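Local coordinates for protein exodeoxyribonuclease (Neisseria meningitidis, PDB 2JC5) that is an AP endonuclease of DNA repair that probably cuts the DNA backbone at abasic sites with the help of magnesium or manganese ions, at residues A[187-192]-A[228-233]; A[92-97]-A[117-122]; A[21-26]-A[240-245]; A[152-157]-A[181-186]. All coordinates share one frame; numbering follows the deposited sequence.

Interaction 1. Residues A[187-192]-A[228-233]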
loop_
_atom_site.group_PDB
_atom_site.type_symbol
_atom_site.label_atom_id
_atom_site.label_comp_id
_atom_site.label_asym_id
_atom_site.label_seq_id
_atom_site.Cartn_x
_atom_site.Cartn_y
_atom_site.Cartn_z
ATOM N N GLY A 187 4.865 -5.681 16.584
ATOM C CA GLY A 187 3.586 -5.255 17.145
ATOM C C GLY A 187 2.752 -4.364 16.244
ATOM O O GLY A 187 1.842 -3.668 16.714
ATOM N N TRP A 188 3.055 -4.368 14.948
ATOM C CA TRP A 188 2.146 -3.720 13.988
ATOM C C TRP A 188 0.861 -4.536 13.833
ATOM O O TRP A 188 0.872 -5.768 13.928
ATOM C CB TRP A 188 2.812 -3.536 12.628
ATOM C CG TRP A 188 3.898 -2.515 12.634
ATOM C CD1 TRP A 188 5.201 -2.715 12.946
ATOM C CD2 TRP A 188 3.758 -1.133 12.347
ATOM N NE1 TRP A 188 5.895 -1.540 12.858
ATOM C CE2 TRP A 188 5.028 -0.544 12.498
ATOM C CE3 TRP A 188 2.683 -0.331 11.975
ATOM C CZ2 TRP A 188 5.257 0.806 12.264
ATOM C CZ3 TRP A 188 2.916 1.023 11.741
ATOM C CH2 TRP A 188 4.189 1.568 11.890
ATOM N N THR A 189 -0.249 -3.843 13.583
ATOM C CA THR A 189 -1.537 -4.496 13.372
ATOM C C THR A 189 -1.846 -4.531 11.884
ATOM O O THR A 189 -1.878 -3.495 11.235
ATOM C CB THR A 189 -2.667 -3.737 14.114
ATOM O OG1 THR A 189 -2.444 -3.821 15.523
ATOM C CG2 THR A 189 -4.057 -4.301 13.802
ATOM N N ASP A 190 -2.135 -5.728 11.374
ATOM C CA ASP A 190 -2.625 -5.928 10.018
ATOM C C ASP A 190 -4.111 -5.608 10.100
ATOM O O ASP A 190 -4.910 -6.402 10.599
ATOM C CB ASP A 190 -2.321 -7.384 9.625
ATOM C CG ASP A 190 -2.916 -7.790 8.318
ATOM O OD1 ASP A 190 -3.710 -7.011 7.742
ATOM O OD2 ASP A 190 -2.565 -8.918 7.873
ATOM N N MET A 191 -4.487 -4.427 9.640
ATOM C CA MET A 191 -5.791 -3.889 10.011
ATOM C C MET A 191 -6.939 -4.742 9.490
ATOM O O MET A 191 -7.918 -4.984 10.209
ATOM C CB MET A 191 -5.948 -2.445 9.545
ATOM C CG MET A 191 -6.871 -1.631 10.420
ATOM S SD MET A 191 -6.348 -1.466 12.159
ATOM C CE MET A 191 -7.426 -2.607 13.052
ATOM N N TRP A 192 -6.829 -5.198 8.244
ATOM C CA TRP A 192 -7.875 -6.015 7.658
ATOM C C TRP A 192 -8.085 -7.306 8.454
ATOM O O TRP A 192 -9.212 -7.687 8.796
ATOM C CB TRP A 192 -7.560 -6.392 6.203
ATOM C CG TRP A 192 -8.631 -7.256 5.638
ATOM C CD1 TRP A 192 -8.671 -8.615 5.614
ATOM C CD2 TRP A 192 -9.886 -6.803 5.109
ATOM N NE1 TRP A 192 -9.871 -9.043 5.063
ATOM C CE2 TRP A 192 -10.629 -7.949 4.743
ATOM C CE3 TRP A 192 -10.447 -5.538 4.893
ATOM C CZ2 TRP A 192 -11.882 -7.868 4.167
ATOM C CZ3 TRP A 192 -11.697 -5.466 4.316
ATOM C CH2 TRP A 192 -12.411 -6.626 3.975
ATOM N N GLU A 228 -2.606 2.214 19.221
ATOM C CA GLU A 228 -3.733 3.011 19.697
ATOM C C GLU A 228 -4.643 3.359 18.541
ATOM O O GLU A 228 -5.871 3.307 18.659
ATOM C CB GLU A 228 -3.255 4.241 20.461
ATOM C CG GLU A 228 -2.603 3.804 21.775
ATOM C CD GLU A 228 -1.847 4.877 22.509
ATOM O OE1 GLU A 228 -0.811 5.339 21.999
ATOM O OE2 GLU A 228 -2.270 5.231 23.637
ATOM N N LEU A 229 -4.051 3.658 17.393
ATOM C CA LEU A 229 -4.861 3.956 16.217
ATOM C C LEU A 229 -5.599 2.707 15.699
ATOM O O LEU A 229 -6.732 2.804 15.219
ATOM C CB LEU A 229 -4.002 4.577 15.108
ATOM C CG LEU A 229 -4.697 4.944 13.784
ATOM C CD1 LEU A 229 -5.897 5.847 13.956
ATOM C CD2 LEU A 229 -3.671 5.595 12.852
ATOM N N ALA A 230 -4.968 1.537 15.798
ATOM C CA ALA A 230 -5.620 0.287 15.384
ATOM C C ALA A 230 -6.915 0.080 16.167
ATOM O O ALA A 230 -7.904 -0.374 15.615
ATOM C CB ALA A 230 -4.693 -0.901 15.551
ATOM N N ALA A 231 -6.888 0.420 17.456
ATOM C CA ALA A 231 -8.077 0.317 18.325
ATOM C C ALA A 231 -9.188 1.292 17.945
ATOM O O ALA A 231 -10.302 1.176 18.445
ATOM C CB ALA A 231 -7.687 0.547 19.787
ATOM N N LYS A 232 -8.880 2.244 17.078
ATOM C CA LYS A 232 -9.833 3.233 16.593
ATOM C C LYS A 232 -10.450 2.868 15.232
ATOM O O LYS A 232 -11.379 3.526 14.776
ATOM C CB LYS A 232 -9.164 4.614 16.546
ATOM C CG LYS A 232 -8.814 5.078 17.956
ATOM C CD LYS A 232 -8.235 6.451 18.068
ATOM C CE LYS A 232 -8.285 6.920 19.544
ATOM N NZ LYS A 232 -9.655 6.876 20.212
ATOM N N ALA A 233 -9.943 1.822 14.586
ATOM C CA ALA A 233 -10.499 1.356 13.312
ATOM C C ALA A 233 -11.906 0.837 13.531
ATOM O O ALA A 233 -12.112 -0.025 14.378
ATOM C CB ALA A 233 -9.629 0.245 12.716
#
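Met-191 meets two alanines, Ala-230 and Ala-233, through the outer end of its side chain. All of the contact is van der Waals; no hydrogen bond joins the two segments. The sulfur touches both alanines, with SD of Met-191 3.8 Å from CB of Ala-230 and 3.7 Å from CB of Ala-233. The terminal methyl adds to the second of these, with CE of Met-191 3.6 Å from CB of Ala-233. The Met-191 chain bends at chi2 (61°) and chi3 (-104°), which brings CE to O of Ala-230 and CB of Ala-233.

Thr-189 makes a second van der Waals contact. Its CB, OG1 and CG2 gather round one methyl, with OG1 of Thr-189 3.7 Å from CB of Ala-230 and CG2 slightly further off.

A polar atom is touched as well. CE of Met-191 lies 3.4 Å from O of Ala-230. That oxygen is the acceptor of the type I turn 230-233, bonded to N of Ala-233.

Strand 189-190 pairs antiparallel with strand 217-225 and leads straight into helix 191-195. Ala-233 opens strand 233-238, an outer strand of the other sheet. Met-191 also touches Val-225 of one sheet and Val-252 and Tyr-254 of the other, so the contact bridges the two sheets of this DNase I-like fold.

Interaction 2. Residues A[92-97]-A[117-122]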
loop_
_atom_site.group_PDB
_atom_site.type_symbol
_atom_site.label_atom_id
_atom_site.label_comp_id
_atom_site.label_asym_id
_atom_site.label_seq_id
_atom_site.Cartn_x
_atom_site.Cartn_y
_atom_site.Cartn_z
ATOM N N GLU A 92 13.981 3.844 -7.235
ATOM C CA GLU A 92 12.788 3.190 -7.768
ATOM C C GLU A 92 11.466 3.804 -7.317
ATOM O O GLU A 92 10.412 3.341 -7.761
ATOM C CB GLU A 92 12.827 1.705 -7.402
ATOM C CG GLU A 92 14.103 0.999 -7.942
ATOM C CD GLU A 92 14.139 -0.512 -7.770
ATOM O OE1 GLU A 92 13.232 -1.099 -7.131
ATOM O OE2 GLU A 92 15.116 -1.131 -8.296
ATOM N N GLY A 93 11.495 4.822 -6.461
ATOM C CA GLY A 93 10.243 5.512 -6.076
ATOM C C GLY A 93 9.256 4.639 -5.321
ATOM O O GLY A 93 8.179 4.311 -5.827
ATOM N N ARG A 94 9.618 4.270 -4.097
ATOM C CA ARG A 94 8.862 3.267 -3.347
ATOM C C ARG A 94 8.336 3.691 -1.978
ATOM O O ARG A 94 7.610 2.929 -1.376
ATOM C CB ARG A 94 9.724 2.013 -3.198
ATOM C CG ARG A 94 10.023 1.348 -4.519
ATOM C CD ARG A 94 10.763 0.044 -4.363
ATOM N NE ARG A 94 10.937 -0.598 -5.658
ATOM C CZ ARG A 94 10.010 -1.279 -6.312
ATOM N NH1 ARG A 94 8.824 -1.491 -5.772
ATOM N NH2 ARG A 94 10.268 -1.782 -7.519
ATOM N N PHE A 95 8.637 4.905 -1.512
ATOM C CA PHE A 95 8.276 5.309 -0.141
ATOM C C PHE A 95 8.058 6.803 -0.040
ATOM O O PHE A 95 8.944 7.592 -0.399
ATOM C CB PHE A 95 9.406 4.880 0.802
ATOM C CG PHE A 95 9.193 5.237 2.255
ATOM C CD1 PHE A 95 9.445 6.513 2.716
ATOM C CD2 PHE A 95 8.781 4.269 3.171
ATOM C CE1 PHE A 95 9.247 6.835 4.076
ATOM C CE2 PHE A 95 8.597 4.590 4.524
ATOM C CZ PHE A 95 8.841 5.875 4.963
ATOM N N VAL A 96 6.868 7.185 0.442
ATOM C CA VAL A 96 6.555 8.582 0.806
ATOM C C VAL A 96 5.863 8.563 2.144
ATOM O O VAL A 96 5.002 7.716 2.392
ATOM C CB VAL A 96 5.659 9.294 -0.222
ATOM C CG1 VAL A 96 5.118 10.652 0.317
ATOM C CG2 VAL A 96 6.396 9.480 -1.513
ATOM N N ARG A 97 6.235 9.497 3.005
ATOM C CA ARG A 97 5.626 9.639 4.327
ATOM C C ARG A 97 5.115 11.054 4.509
ATOM O O ARG A 97 5.857 12.006 4.286
ATOM C CB ARG A 97 6.650 9.347 5.411
ATOM C CG ARG A 97 6.158 9.622 6.818
ATOM C CD ARG A 97 7.162 9.233 7.870
ATOM N NE ARG A 97 6.732 9.678 9.197
ATOM C CZ ARG A 97 7.236 9.249 10.350
ATOM N NH1 ARG A 97 8.196 8.343 10.395
ATOM N NH2 ARG A 97 6.748 9.719 11.491
ATOM N N GLU A 117 15.340 -14.068 -10.177
ATOM C CA GLU A 117 16.030 -14.237 -8.891
ATOM C C GLU A 117 16.706 -12.947 -8.425
ATOM O O GLU A 117 16.677 -12.640 -7.232
ATOM C CB GLU A 117 17.049 -15.380 -8.957
ATOM C CG GLU A 117 17.779 -15.672 -7.635
ATOM C CD GLU A 117 16.847 -15.985 -6.476
ATOM O OE1 GLU A 117 15.778 -16.592 -6.699
ATOM O OE2 GLU A 117 17.193 -15.628 -5.330
ATOM N N GLU A 118 17.284 -12.175 -9.342
ATOM C CA GLU A 118 17.856 -10.876 -8.977
ATOM C C GLU A 118 16.847 -9.982 -8.266
ATOM O O GLU A 118 17.192 -9.273 -7.317
ATOM C CB GLU A 118 18.363 -10.111 -10.205
ATOM C CG GLU A 118 19.553 -10.703 -10.899
ATOM C CD GLU A 118 19.915 -9.934 -12.158
ATOM O OE1 GLU A 118 19.554 -8.736 -12.255
ATOM O OE2 GLU A 118 20.564 -10.525 -13.046
ATOM N N ARG A 119 15.596 -9.991 -8.736
ATOM C CA ARG A 119 14.594 -9.132 -8.138
ATOM C C ARG A 119 14.100 -9.751 -6.837
ATOM O O ARG A 119 13.793 -9.025 -5.896
ATOM C CB ARG A 119 13.438 -8.838 -9.110
ATOM C CG ARG A 119 13.837 -7.968 -10.301
ATOM C CD ARG A 119 14.474 -6.639 -9.892
ATOM N NE ARG A 119 13.582 -5.853 -9.048
ATOM C CZ ARG A 119 13.858 -4.647 -8.566
ATOM N NH1 ARG A 119 15.025 -4.067 -8.823
ATOM N NH2 ARG A 119 12.961 -3.998 -7.841
ATOM N N GLN A 120 14.056 -11.075 -6.745
ATOM C CA GLN A 120 13.744 -11.694 -5.441
ATOM C C GLN A 120 14.805 -11.291 -4.436
ATOM O O GLN A 120 14.501 -11.031 -3.292
ATOM C CB GLN A 120 13.559 -13.212 -5.493
ATOM C CG GLN A 120 13.193 -13.868 -4.148
ATOM C CD GLN A 120 11.804 -13.463 -3.679
ATOM O OE1 GLN A 120 10.878 -13.464 -4.471
ATOM N NE2 GLN A 120 11.663 -13.099 -2.411
ATOM N N GLN A 121 16.062 -11.223 -4.872
ATOM C CA GLN A 121 17.126 -10.764 -3.970
ATOM C C GLN A 121 16.977 -9.307 -3.570
ATOM O O GLN A 121 17.146 -8.969 -2.404
ATOM C CB GLN A 121 18.507 -11.025 -4.573
ATOM C CG GLN A 121 18.895 -12.482 -4.504
ATOM C CD GLN A 121 18.999 -12.987 -3.067
ATOM O OE1 GLN A 121 19.656 -12.373 -2.215
ATOM N NE2 GLN A 121 18.340 -14.107 -2.790
ATOM N N VAL A 122 16.649 -8.438 -4.519
ATOM C CA VAL A 122 16.328 -7.034 -4.181
ATOM C C VAL A 122 15.192 -6.987 -3.156
ATOM O O VAL A 122 15.249 -6.225 -2.196
ATOM C CB VAL A 122 15.945 -6.181 -5.431
ATOM C CG1 VAL A 122 15.365 -4.822 -5.033
ATOM C CG2 VAL A 122 17.158 -6.026 -6.346
#
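Arg-119 takes hold of the carboxylate of Glu-92 end-on, with two nitrogens on two oxygens. NH2 of Arg-119 bonds OE1 of Glu-92 at 3.0 Å with an N-H...O angle of 164°. NH1 of Arg-119 bonds OE2 of Glu-92, also at 3.0 Å. Both oxygens are met on their syn side, and the two flat groups are turned 31° against each other. The Arg-119 chain bends at chi2 (-56°) and chi3, and this brings the guanidinium off the helix to the carboxylate.

OE1 is shared. NE of Arg-94 reaches the anti lone pair of OE1 of Glu-92 at 2.8 Å. The two arginines approach to 3.5 Å, NH2 of Arg-94 to NH2 of Arg-119. Both bond OE1 of Glu-92, whose negative charge probably offsets their repulsion.

This network is the tight and mostly buried part. CG1 of Val-122 belongs to it, lying over one face of the Arg-119 guanidinium towards the rim, 3.6 Å above its plane. The solvent side is looser: there the helix turns Glu-118 and Gln-121 outward.

Arg-94 also bonds the backbone O of Tyr-109, a predicted active-site residue. Tyr-66 packs on Glu-92 and Arg-119. The network thus ties the first turn of helix 117-139 to the loop that leads into strand 95-100, while Phe-126 of that helix touches Arg-94.

Interaction 3. Residues A[21-26]-A[240-245]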
loop_
_atom_site.group_PDB
_atom_site.type_symbol
_atom_site.label_atom_id
_atom_site.label_comp_id
_atom_site.label_asym_id
_atom_site.label_seq_id
_atom_site.Cartn_x
_atom_site.Cartn_y
_atom_site.Cartn_z
ATOM N N TYR A 21 -9.977 8.783 -10.948
ATOM C CA TYR A 21 -9.993 10.176 -10.515
ATOM C C TYR A 21 -11.325 10.517 -9.828
ATOM O O TYR A 21 -11.357 11.131 -8.757
ATOM C CB TYR A 21 -9.778 11.112 -11.699
ATOM C CG TYR A 21 -9.762 12.564 -11.308
ATOM C CD1 TYR A 21 -8.725 13.069 -10.560
ATOM C CD2 TYR A 21 -10.777 13.444 -11.711
ATOM C CE1 TYR A 21 -8.676 14.391 -10.208
ATOM C CE2 TYR A 21 -10.730 14.781 -11.355
ATOM C CZ TYR A 21 -9.677 15.245 -10.589
ATOM O OH TYR A 21 -9.584 16.587 -10.219
ATOM N N GLU A 22 -12.435 10.118 -10.447
ATOM C CA GLU A 22 -13.739 10.424 -9.902
ATOM C C GLU A 22 -13.936 9.712 -8.571
ATOM O O GLU A 22 -14.501 10.271 -7.630
ATOM C CB GLU A 22 -14.831 10.038 -10.895
ATOM C CG GLU A 22 -14.890 10.939 -12.128
ATOM C CD GLU A 22 -13.895 10.579 -13.237
ATOM O OE1 GLU A 22 -13.136 9.614 -13.099
ATOM O OE2 GLU A 22 -13.886 11.264 -14.289
ATOM N N TYR A 23 -13.412 8.495 -8.482
ATOM C CA TYR A 23 -13.474 7.721 -7.253
ATOM C C TYR A 23 -12.740 8.387 -6.092
ATOM O O TYR A 23 -13.184 8.302 -4.952
ATOM C CB TYR A 23 -12.893 6.324 -7.502
ATOM C CG TYR A 23 -12.813 5.454 -6.265
ATOM C CD1 TYR A 23 -13.953 4.927 -5.695
ATOM C CD2 TYR A 23 -11.588 5.150 -5.686
ATOM C CE1 TYR A 23 -13.887 4.151 -4.544
ATOM C CE2 TYR A 23 -11.505 4.371 -4.554
ATOM C CZ TYR A 23 -12.649 3.871 -3.987
ATOM O OH TYR A 23 -12.553 3.075 -2.855
ATOM N N ILE A 24 -11.618 9.038 -6.354
ATOM C CA ILE A 24 -10.913 9.706 -5.259
ATOM C C ILE A 24 -11.901 10.602 -4.490
ATOM O O ILE A 24 -11.929 10.601 -3.259
ATOM C CB ILE A 24 -9.700 10.545 -5.755
ATOM C CG1 ILE A 24 -8.593 9.616 -6.256
ATOM C CG2 ILE A 24 -9.175 11.433 -4.666
ATOM C CD1 ILE A 24 -7.441 10.317 -6.961
ATOM N N ALA A 25 -12.702 11.381 -5.220
ATOM C CA ALA A 25 -13.706 12.274 -4.611
ATOM C C ALA A 25 -14.926 11.506 -4.088
ATOM O O ALA A 25 -15.350 11.702 -2.955
ATOM C CB ALA A 25 -14.151 13.346 -5.611
ATOM N N ALA A 26 -15.493 10.626 -4.915
ATOM C CA ALA A 26 -16.732 9.916 -4.577
ATOM C C ALA A 26 -16.582 9.026 -3.346
ATOM O O ALA A 26 -17.539 8.823 -2.579
ATOM C CB ALA A 26 -17.208 9.094 -5.760
ATOM N N LYS A 240 -14.805 -2.989 -4.892
ATOM C CA LYS A 240 -14.899 -3.765 -6.107
ATOM C C LYS A 240 -16.070 -3.382 -7.009
ATOM O O LYS A 240 -16.315 -4.061 -7.996
ATOM C CB LYS A 240 -14.918 -5.268 -5.766
ATOM C CG LYS A 240 -13.568 -5.739 -5.217
ATOM C CD LYS A 240 -13.621 -7.031 -4.457
ATOM C CE LYS A 240 -13.776 -8.192 -5.367
ATOM N NZ LYS A 240 -13.815 -9.441 -4.535
ATOM N N ASP A 241 -16.744 -2.274 -6.725
ATOM C CA ASP A 241 -17.909 -1.894 -7.541
ATOM C C ASP A 241 -17.473 -1.398 -8.913
ATOM O O ASP A 241 -18.236 -1.470 -9.863
ATOM C CB ASP A 241 -18.758 -0.815 -6.859
ATOM C CG ASP A 241 -19.414 -1.288 -5.575
ATOM O OD1 ASP A 241 -19.457 -2.505 -5.322
ATOM O OD2 ASP A 241 -19.901 -0.430 -4.805
ATOM N N GLU A 242 -16.247 -0.885 -8.999
ATOM C CA GLU A 242 -15.602 -0.521 -10.249
ATOM C C GLU A 242 -14.212 -1.122 -10.221
ATOM O O GLU A 242 -13.699 -1.422 -9.147
ATOM C CB GLU A 242 -15.459 0.992 -10.393
ATOM C CG GLU A 242 -16.726 1.810 -10.234
ATOM C CD GLU A 242 -16.374 3.264 -10.003
ATOM O OE1 GLU A 242 -16.071 3.953 -10.992
ATOM O OE2 GLU A 242 -16.328 3.698 -8.824
ATOM N N LYS A 243 -13.612 -1.262 -11.398
ATOM C CA LYS A 243 -12.288 -1.852 -11.562
ATOM C C LYS A 243 -11.361 -0.841 -12.216
ATOM O O LYS A 243 -11.610 -0.413 -13.358
ATOM C CB LYS A 243 -12.395 -3.114 -12.415
ATOM C CG LYS A 243 -11.105 -3.902 -12.557
ATOM C CD LYS A 243 -10.761 -4.598 -11.273
ATOM C CE LYS A 243 -9.805 -5.787 -11.469
ATOM N NZ LYS A 243 -9.033 -5.938 -10.226
ATOM N N PHE A 244 -10.306 -0.457 -11.487
ATOM C CA PHE A 244 -9.374 0.593 -11.907
ATOM C C PHE A 244 -7.986 0.089 -12.216
ATOM O O PHE A 244 -7.154 0.844 -12.723
ATOM C CB PHE A 244 -9.183 1.609 -10.774
ATOM C CG PHE A 244 -10.459 2.138 -10.197
ATOM C CD1 PHE A 244 -11.368 2.798 -10.989
ATOM C CD2 PHE A 244 -10.731 2.027 -8.847
ATOM C CE1 PHE A 244 -12.535 3.321 -10.443
ATOM C CE2 PHE A 244 -11.901 2.533 -8.315
ATOM C CZ PHE A 244 -12.804 3.187 -9.125
ATOM N N SER A 245 -7.731 -1.173 -11.892
ATOM C CA SER A 245 -6.393 -1.671 -11.745
ATOM C C SER A 245 -6.495 -3.183 -11.569
ATOM O O SER A 245 -7.605 -3.698 -11.367
ATOM C CB SER A 245 -5.767 -1.051 -10.482
ATOM O OG SER A 245 -4.563 -1.668 -10.108
#
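Tyr-23 and Phe-244 form the heart of this contact, with Glu-242 at its margin. Tyr-23 leaves its helix with CG anti to the backbone N (chi1 176°), which aims the ring at the loop 240-245. Its CB already touches, 3.5 Å from CZ of Phe-244. CG of Tyr-23 comes next, 3.6 Å from the same CZ. CD2 of Tyr-23 lies 3.7 Å from CE2 of Phe-244. CD1 of Tyr-23 is near both CZ of Phe-244, at 4.0 Å, and OE2 of Glu-242, at 4.1 Å. From there to the hydroxyl, the loop segment makes no close approach.

Phe-244 therefore presents its tip to the base of the tyrosine. Its CE2 sits over one face of the Tyr-23 ring, towards the rim. The ring centres are 5.1 Å apart and the planes are 39° from parallel.

Neighbours extend the aromatic cluster: Tyr-239 stacks on Tyr-23, and Phe-20 meets Phe-244 edge-to-face. The loop then runs through Ser-245, whose OG bonds Asn-8 O and His-247 N, to Asp-246. That residue is seen to bind manganese or magnesium in structures of this protein, though no metal is bound to it here.

No hydrogen bond crosses between the two segments. The contact is mainly apolar, between the Phe-244 ring and the CB and ring of Tyr-23. OE2 of Glu-242 is bonded to OH of Tyr-239, which ties the carboxylate to the aromatic cluster.

Interaction 4. Residues A[152-157]-A[181-186]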
loop_
_atom_site.group_PDB
_atom_site.type_symbol
_atom_site.label_atom_id
_atom_site.label_comp_id
_atom_site.label_asym_id
_atom_site.label_seq_id
_atom_site.Cartn_x
_atom_site.Cartn_y
_atom_site.Cartn_z
ATOM N N ILE A 152 3.362 -9.566 -0.443
ATOM C CA ILE A 152 3.460 -10.803 0.348
ATOM C C ILE A 152 2.069 -11.109 0.907
ATOM O O ILE A 152 1.448 -10.227 1.486
ATOM C CB ILE A 152 4.434 -10.675 1.522
ATOM C CG1 ILE A 152 5.850 -10.347 1.037
ATOM C CG2 ILE A 152 4.449 -11.963 2.338
ATOM C CD1 ILE A 152 6.753 -9.854 2.163
ATOM N N ALA A 153 1.596 -12.336 0.699
ATOM C CA ALA A 153 0.411 -12.880 1.370
ATOM C C ALA A 153 0.900 -13.636 2.606
ATOM O O ALA A 153 1.845 -14.420 2.526
ATOM C CB ALA A 153 -0.374 -13.806 0.435
ATOM N N HIS A 154 0.225 -13.435 3.736
ATOM C CA HIS A 154 0.758 -13.920 5.008
ATOM C C HIS A 154 0.437 -15.393 5.298
ATOM O O HIS A 154 1.345 -16.178 5.572
ATOM C CB HIS A 154 0.249 -13.005 6.122
ATOM C CG HIS A 154 0.788 -13.313 7.481
ATOM N ND1 HIS A 154 0.141 -12.899 8.627
ATOM C CD2 HIS A 154 1.850 -14.046 7.885
ATOM C CE1 HIS A 154 0.820 -13.329 9.683
ATOM N NE2 HIS A 154 1.857 -14.031 9.260
ATOM N N GLN A 155 -0.839 -15.757 5.217
ATOM C CA GLN A 155 -1.347 -17.064 5.640
ATOM C C GLN A 155 -2.149 -17.699 4.517
ATOM O O GLN A 155 -2.447 -17.039 3.533
ATOM C CB GLN A 155 -2.268 -16.889 6.850
ATOM C CG GLN A 155 -1.632 -16.199 8.041
ATOM C CD GLN A 155 -2.522 -16.252 9.263
ATOM O OE1 GLN A 155 -3.447 -15.454 9.413
ATOM N NE2 GLN A 155 -2.259 -17.210 10.136
ATOM N N ASN A 156 -2.543 -18.960 4.688
ATOM C CA ASN A 156 -3.298 -19.659 3.647
ATOM C C ASN A 156 -4.574 -18.917 3.262
ATOM O O ASN A 156 -4.947 -18.866 2.085
ATOM C CB ASN A 156 -3.655 -21.081 4.086
ATOM C CG ASN A 156 -2.457 -21.982 4.212
ATOM O OD1 ASN A 156 -1.374 -21.662 3.757
ATOM N ND2 ASN A 156 -2.666 -23.142 4.821
ATOM N N ILE A 157 -5.237 -18.345 4.263
ATOM C CA ILE A 157 -6.471 -17.588 4.038
ATOM C C ILE A 157 -6.294 -16.393 3.089
ATOM O O ILE A 157 -7.252 -15.917 2.483
ATOM C CB ILE A 157 -7.064 -17.103 5.386
ATOM C CG1 ILE A 157 -8.464 -16.524 5.224
ATOM C CG2 ILE A 157 -6.163 -16.107 6.101
ATOM C CD1 ILE A 157 -9.142 -16.097 6.503
ATOM N N LYS A 181 6.685 -11.486 11.604
ATOM C CA LYS A 181 7.522 -10.756 12.568
ATOM C C LYS A 181 7.105 -9.290 12.682
ATOM O O LYS A 181 7.047 -8.732 13.776
ATOM C CB LYS A 181 9.007 -10.861 12.213
ATOM C CG LYS A 181 9.641 -12.223 12.428
ATOM C CD LYS A 181 11.105 -12.170 11.998
ATOM N N VAL A 182 6.804 -8.661 11.552
ATOM C CA VAL A 182 6.329 -7.281 11.578
ATOM C C VAL A 182 5.080 -7.153 12.465
ATOM O O VAL A 182 4.941 -6.201 13.243
ATOM C CB VAL A 182 6.039 -6.786 10.152
ATOM C CG1 VAL A 182 5.263 -5.441 10.179
ATOM C CG2 VAL A 182 7.352 -6.657 9.358
ATOM N N ILE A 183 4.184 -8.132 12.360
ATOM C CA ILE A 183 2.978 -8.167 13.184
ATOM C C ILE A 183 3.290 -8.559 14.635
ATOM O O ILE A 183 3.004 -7.798 15.559
ATOM C CB ILE A 183 1.904 -9.091 12.563
ATOM C CG1 ILE A 183 1.472 -8.564 11.189
ATOM C CG2 ILE A 183 0.689 -9.246 13.502
ATOM C CD1 ILE A 183 0.751 -9.610 10.324
ATOM N N HIS A 184 3.885 -9.729 14.842
ATOM C CA HIS A 184 3.966 -10.309 16.186
ATOM C C HIS A 184 5.186 -9.920 16.989
ATOM O O HIS A 184 5.137 -9.938 18.222
ATOM C CB HIS A 184 3.848 -11.826 16.100
ATOM C CG HIS A 184 2.519 -12.272 15.596
ATOM N ND1 HIS A 184 2.344 -12.833 14.347
ATOM C CD2 HIS A 184 1.284 -12.167 16.139
ATOM C CE1 HIS A 184 1.061 -13.092 14.165
ATOM N NE2 HIS A 184 0.398 -12.696 15.235
ATOM N N LYS A 185 6.285 -9.599 16.320
ATOM C CA LYS A 185 7.514 -9.194 17.024
ATOM C C LYS A 185 7.544 -7.686 17.190
ATOM O O LYS A 185 7.774 -7.178 18.281
ATOM C CB LYS A 185 8.774 -9.675 16.298
ATOM C CG LYS A 185 8.943 -11.189 16.276
ATOM N N LEU A 186 7.279 -6.966 16.109
ATOM C CA LEU A 186 7.279 -5.515 16.189
ATOM C C LEU A 186 5.967 -4.945 16.721
ATOM O O LEU A 186 5.963 -3.828 17.239
ATOM C CB LEU A 186 7.584 -4.889 14.828
ATOM C CG LEU A 186 8.947 -5.205 14.226
ATOM C CD1 LEU A 186 9.174 -4.380 12.966
ATOM C CD2 LEU A 186 10.060 -4.943 15.245
#
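His-154 and Ile-183 mark the nearest approach of the two backbones, with their CA atoms 10.2 Å apart. Such a gap must be spanned by side chains. Segment 152-157 is a loop that passes into a 3-10 turn at Asn-156. Segment 181-186 carries the last part of helix 173-184 and the chain just after it. There, O of Lys-181 accepts from two backbone groups, N of Lys-185 at 2.8 Å and N of Leu-186 at 2.9 Å.

The His-154 ring stretches towards the helix because CG lies anti to the backbone N (chi1 -176°). ND1 and CE1 of His-154 are both 3.8 Å from CD1 of Ile-183. This methyl ends an isoleucine branch extended at chi2 (162°), and the two side chains come from opposite directions. His-184 adds a looser touch. Its CE1 lies near the plane of the His-154 ring, 4.5 Å from CE1 of that residue.

Each imidazole is also packed by its own segment. CG of Gln-155 lies over one face of the His-154 ring, towards its rim. CG2 of Ile-183 stands above the centre of the His-184 ring, so this isoleucine uses one methyl on each histidine.

The His-154 carbonyl is bonded by Arg-176 of the same helix. The His-154 side chain also touches Ile-179 of that helix and Tyr-222 of strand 217-225.

The contact is a modest surface one, without hydrogen bonds between the segments. It rests on methyl-to-imidazole packing. ND1 of His-184 has a weak bond to O of Gly-180. Protonation of both histidines may be mildly disfavoured, though solvent probably screens the exposed His-184.

In the fold
Interactions 2 and 3 are largely buried, interaction 1 is partly buried, and interaction 4 lies at the surface. Their chemistry differs accordingly. Interaction 2 is a salt-bridge network beside the predicted active site, whereas interaction 3 is aromatic and lies on the opposite side of the chain's centre. Both 1 and 4 are van der Waals contacts, the first the most extensive of the four and the other the least. These two are joined directly: helix 173-184 is followed, after a short turn, by strand 189-190, and Trp-188 N probably bonds Val-182 O. Interactions 1 and 2 reach the same sheet at places whose centres are about 25 Å apart. Interaction 3 closes a long loop of chain that contains the other three.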